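Long-range contact in DUF5625 domain-containing protein (Sulfurospirillum deleyianum, PDB 3NKG), which is of unknown function, a DUF5625-family protein built mainly from two four-stranded antiparallel beta-sheets: residues V54-R66 and K124-T137. Residues are numbered along the deposited sequence; the frame is centred on the assembly and turned at random. Where two conformers were deposited one is given.
Sequences VWKFLGFNSYDPR and KGNGSGAYTRDITT. With ACY (acetic acid), chain C.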
# COMPACT_ATOMS: atom_id res chain seq x y z
N VAL A 54 -3.19 9.58 10.11
CA VAL A 54 -2.80 8.56 9.15
C VAL A 54 -3.15 7.18 9.66
O VAL A 54 -3.63 6.34 8.90
CB VAL A 54 -1.32 8.64 8.74
CG1 VAL A 54 -0.95 7.42 7.92
CG2 VAL A 54 -1.07 9.92 7.93
N TRP A 55 -2.90 6.93 10.95
CA TRP A 55 -3.37 5.71 11.58
C TRP A 55 -4.89 5.53 11.38
O TRP A 55 -5.37 4.47 11.00
CB TRP A 55 -3.08 5.78 13.06
CG TRP A 55 -2.99 4.46 13.68
CD1 TRP A 55 -3.38 3.26 13.15
CD2 TRP A 55 -2.47 4.17 14.98
NE1 TRP A 55 -3.13 2.24 14.04
CE2 TRP A 55 -2.57 2.78 15.17
CE3 TRP A 55 -1.94 4.96 16.01
CZ2 TRP A 55 -2.14 2.16 16.34
CZ3 TRP A 55 -1.51 4.34 17.16
CH2 TRP A 55 -1.63 2.95 17.33
N LYS A 56 -5.64 6.59 11.62
CA LYS A 56 -7.09 6.52 11.46
C LYS A 56 -7.48 6.04 10.05
O LYS A 56 -8.32 5.14 9.87
CB LYS A 56 -7.72 7.88 11.75
CG LYS A 56 -9.20 7.95 11.38
CD LYS A 56 -9.77 9.33 11.77
CE LYS A 56 -10.95 9.74 10.89
NZ LYS A 56 -11.38 11.13 11.25
N PHE A 57 -6.85 6.65 9.04
CA PHE A 57 -7.07 6.31 7.62
C PHE A 57 -6.70 4.84 7.32
O PHE A 57 -7.43 4.13 6.62
CB PHE A 57 -6.23 7.27 6.74
CG PHE A 57 -6.48 7.11 5.26
CD1 PHE A 57 -5.72 6.24 4.50
CD2 PHE A 57 -7.49 7.84 4.64
CE1 PHE A 57 -5.96 6.09 3.11
CE2 PHE A 57 -7.74 7.71 3.26
CZ PHE A 57 -6.97 6.83 2.49
N LEU A 58 -5.52 4.41 7.78
CA LEU A 58 -5.06 3.02 7.55
C LEU A 58 -5.94 1.95 8.22
O LEU A 58 -6.17 0.88 7.65
CB LEU A 58 -3.61 2.85 8.04
CG LEU A 58 -2.54 3.57 7.21
CD1 LEU A 58 -1.13 3.44 7.82
CD2 LEU A 58 -2.57 3.04 5.78
N GLY A 59 -6.41 2.23 9.44
CA GLY A 59 -7.12 1.23 10.22
C GLY A 59 -6.20 0.54 11.23
O GLY A 59 -5.01 0.85 11.30
N PHE A 60 -6.76 -0.40 11.99
CA PHE A 60 -6.04 -1.12 13.04
C PHE A 60 -5.90 -2.63 12.80
O PHE A 60 -5.00 -3.26 13.34
CB PHE A 60 -6.75 -0.89 14.38
CG PHE A 60 -6.58 0.50 14.90
CD1 PHE A 60 -7.25 1.57 14.32
CD2 PHE A 60 -5.74 0.75 15.97
CE1 PHE A 60 -7.08 2.86 14.79
CE2 PHE A 60 -5.56 2.06 16.46
CZ PHE A 60 -6.23 3.11 15.86
N ASN A 61 -6.83 -3.21 12.05
CA ASN A 61 -6.78 -4.63 11.70
C ASN A 61 -5.63 -4.91 10.74
O ASN A 61 -5.25 -4.03 9.95
CB ASN A 61 -8.12 -5.04 11.04
CG ASN A 61 -9.28 -5.07 12.05
OD1 ASN A 61 -9.04 -5.22 13.24
ND2 ASN A 61 -10.52 -4.91 11.57
N SER A 62 -5.08 -6.12 10.80
CA SER A 62 -3.94 -6.49 9.98
C SER A 62 -4.20 -7.81 9.24
O SER A 62 -4.75 -8.75 9.82
CB SER A 62 -2.67 -6.65 10.83
OG SER A 62 -2.40 -5.49 11.59
N TYR A 63 -3.74 -7.85 7.99
CA TYR A 63 -3.93 -9.01 7.12
C TYR A 63 -2.60 -9.41 6.48
O TYR A 63 -1.84 -8.55 6.04
CB TYR A 63 -4.98 -8.67 6.05
CG TYR A 63 -6.33 -8.33 6.63
CD1 TYR A 63 -6.63 -7.03 7.04
CD2 TYR A 63 -7.32 -9.31 6.76
CE1 TYR A 63 -7.85 -6.72 7.60
CE2 TYR A 63 -8.57 -9.01 7.32
CZ TYR A 63 -8.82 -7.71 7.74
OH TYR A 63 -10.05 -7.37 8.27
N ASP A 64 -2.31 -10.70 6.44
CA ASP A 64 -1.08 -11.20 5.82
C ASP A 64 -1.16 -11.03 4.31
O ASP A 64 -2.06 -11.56 3.68
CB ASP A 64 -0.91 -12.68 6.18
CG ASP A 64 0.46 -13.23 5.82
OD1 ASP A 64 1.11 -12.72 4.86
OD2 ASP A 64 0.87 -14.19 6.52
N PRO A 65 -0.22 -10.28 3.70
CA PRO A 65 -0.31 -10.06 2.25
C PRO A 65 -0.12 -11.35 1.44
O PRO A 65 -0.52 -11.42 0.28
CB PRO A 65 0.83 -9.07 1.96
CG PRO A 65 1.80 -9.24 3.11
CD PRO A 65 0.92 -9.57 4.31
N ARG A 66 0.49 -12.37 2.05
CA ARG A 66 0.75 -13.62 1.33
C ARG A 66 -0.54 -14.38 0.99
O ARG A 66 -0.65 -14.95 -0.09
CB ARG A 66 1.72 -14.51 2.11
CG ARG A 66 3.06 -13.84 2.42
CD ARG A 66 3.93 -14.67 3.35
NE ARG A 66 3.29 -14.94 4.64
CZ ARG A 66 3.86 -15.65 5.61
NH1 ARG A 66 5.09 -16.14 5.45
NH2 ARG A 66 3.22 -15.85 6.75
N LYS A 124 -6.95 -2.59 2.39
CA LYS A 124 -7.48 -2.22 3.69
C LYS A 124 -6.45 -2.55 4.74
O LYS A 124 -5.51 -3.29 4.50
CB LYS A 124 -8.76 -3.01 3.99
CG LYS A 124 -8.54 -4.53 3.86
CD LYS A 124 -9.74 -5.31 4.36
CE LYS A 124 -9.51 -6.80 4.13
NZ LYS A 124 -10.74 -7.60 4.36
N GLY A 125 -6.63 -1.99 5.93
CA GLY A 125 -5.83 -2.45 7.04
C GLY A 125 -4.47 -1.80 7.17
O GLY A 125 -4.04 -0.94 6.39
N ASN A 126 -3.78 -2.26 8.18
CA ASN A 126 -2.58 -1.65 8.67
C ASN A 126 -1.44 -2.63 8.38
O ASN A 126 -1.41 -3.71 8.94
CB ASN A 126 -2.80 -1.44 10.17
CG ASN A 126 -1.67 -0.73 10.84
OD1 ASN A 126 -0.57 -1.25 10.91
ND2 ASN A 126 -1.96 0.46 11.36
N GLY A 127 -0.52 -2.26 7.50
CA GLY A 127 0.61 -3.11 7.12
C GLY A 127 1.71 -3.30 8.17
O GLY A 127 1.70 -2.69 9.22
N SER A 128 2.68 -4.16 7.84
CA SER A 128 3.70 -4.54 8.80
C SER A 128 4.61 -3.39 9.23
O SER A 128 4.86 -3.19 10.42
CB SER A 128 4.54 -5.71 8.26
OG SER A 128 5.36 -6.24 9.29
N GLY A 129 5.13 -2.62 8.28
CA GLY A 129 6.04 -1.53 8.60
C GLY A 129 5.39 -0.29 9.21
O GLY A 129 4.23 -0.31 9.65
N ALA A 130 6.14 0.81 9.25
CA ALA A 130 5.63 2.07 9.76
C ALA A 130 4.73 2.76 8.76
O ALA A 130 5.12 3.02 7.63
CB ALA A 130 6.79 3.00 10.15
N TYR A 131 3.51 3.07 9.18
CA TYR A 131 2.56 3.78 8.33
C TYR A 131 2.47 3.18 6.95
O TYR A 131 2.64 3.87 5.94
CB TYR A 131 2.92 5.28 8.26
CG TYR A 131 2.88 5.92 9.63
CD1 TYR A 131 1.66 6.18 10.27
CD2 TYR A 131 4.06 6.26 10.30
CE1 TYR A 131 1.61 6.76 11.52
CE2 TYR A 131 4.02 6.84 11.57
CZ TYR A 131 2.79 7.09 12.17
OH TYR A 131 2.73 7.66 13.42
N THR A 132 2.21 1.88 6.90
CA THR A 132 2.12 1.18 5.62
C THR A 132 0.77 0.49 5.47
O THR A 132 0.08 0.16 6.45
CB THR A 132 3.22 0.08 5.45
OG1 THR A 132 3.00 -0.95 6.41
CG2 THR A 132 4.61 0.65 5.64
N ARG A 133 0.40 0.26 4.23
CA ARG A 133 -0.70 -0.65 3.98
C ARG A 133 -0.19 -1.73 3.02
O ARG A 133 0.38 -1.42 1.97
CB ARG A 133 -1.90 0.07 3.40
CG ARG A 133 -2.91 -0.95 2.94
CD ARG A 133 -4.21 -0.37 2.70
NE ARG A 133 -4.91 0.09 3.91
CZ ARG A 133 -5.98 0.86 3.83
NH1 ARG A 133 -6.40 1.25 2.62
NH2 ARG A 133 -6.61 1.28 4.93
N ASP A 134 -0.36 -2.99 3.42
CA ASP A 134 0.09 -4.14 2.65
C ASP A 134 -0.97 -4.46 1.59
O ASP A 134 -2.15 -4.60 1.91
CB ASP A 134 0.32 -5.33 3.59
CG ASP A 134 1.62 -5.20 4.42
OD1 ASP A 134 2.43 -4.30 4.12
OD2 ASP A 134 1.84 -5.99 5.38
N ILE A 135 -0.56 -4.54 0.32
CA ILE A 135 -1.50 -4.84 -0.76
C ILE A 135 -1.50 -6.33 -1.09
O ILE A 135 -2.53 -7.02 -0.98
CB ILE A 135 -1.15 -4.09 -2.07
CG1 ILE A 135 -1.12 -2.57 -1.88
CG2 ILE A 135 -2.13 -4.43 -3.16
CD1 ILE A 135 -0.32 -1.84 -2.96
N THR A 136 -0.34 -6.83 -1.51
CA THR A 136 -0.24 -8.25 -1.86
C THR A 136 1.24 -8.70 -1.87
O THR A 136 2.16 -7.88 -1.74
CB THR A 136 -0.93 -8.56 -3.23
OG1 THR A 136 -1.08 -9.97 -3.42
CG2 THR A 136 -0.13 -7.97 -4.41
N THR A 137 1.43 -10.01 -1.97
CA THR A 137 2.76 -10.60 -2.16
C THR A 137 2.70 -11.42 -3.44
O THR A 137 1.77 -12.21 -3.63
CB THR A 137 3.10 -11.52 -0.98
OG1 THR A 137 3.01 -10.78 0.24
CG2 THR A 137 4.51 -12.10 -1.13
C ACY C . 1.41 2.77 12.35
O ACY C . 0.50 1.91 12.25
OXT ACY C . 2.65 2.63 12.09
CH3 ACY C . 0.98 4.10 12.84
O HOH W 1 0.01 -4.02 11.36
O HOH W 2 -2.36 -5.79 7.10
O HOH W 3 -2.53 -7.53 3.42
O HOH W 4 0.49 -7.46 7.48
O HOH W 5 -12.36 -7.89 6.53
O HOH W 6 -0.19 -13.32 -2.10
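The C-terminal end of helix 49-58 is caught by Arg133, whose guanidinium donates to Leu58 O, the carbonyl of the residue before Gly59, where the chain leaves helical angles. This bond, from Arg133 NH2 to Leu58 O at 2.8 Å, lies in the guanidinium plane but meets the carbonyl from above its own plane. Bent at chi3 (-69°), the arginine also turns NE to Gly125 O, 2.8 Å away and on a lone pair, while NH1 hydrogen-bonds Thr96 O. A leucine in place of Arg133 would probably leave Leu58 O and Gly125 O without these donors and the helix end less firmly held to the loop 124-131. Gly59 and Gly125, both at positive phi, run close together where a CB would be jammed against the preceding carbonyl.

Asn126 suits the next place through its amide: ND2 donates to Gly59 O (3.1 Å) and to an acetic acid molecule, probably from the crystallisation liquor, which Tyr131 N also holds through OXT. With CG anti to the backbone N (chi1 -177°), ND2 lies oblique to the Trp55 ring beside NE1, with no hydrogen bond between the two donors. The backbone adds a bond from Asn126 N to Asn61 O (2.9 Å).

Helix 49-58 and the loop after it pack here on strand 132-140, an outermost strand of a four-stranded antiparallel sheet. The branched, apolar Leu58 sets CD2 3.9 Å from Arg133 CB, the two side chains running in opposite directions, and CD1 against the Tyr131 backbone. Farther along, the extended Lys124 carries CE over the centre of the Tyr63 ring and NZ into a cation-pi contact, 4.3 Å from the centroid; Tyr63 OH is hydrogen-bonded to Asp94. Beyond them the compact ring of Pro65 brings CB within 3.3 Å of Thr137 OG1, a hydroxyl hydrogen-bonded to His33.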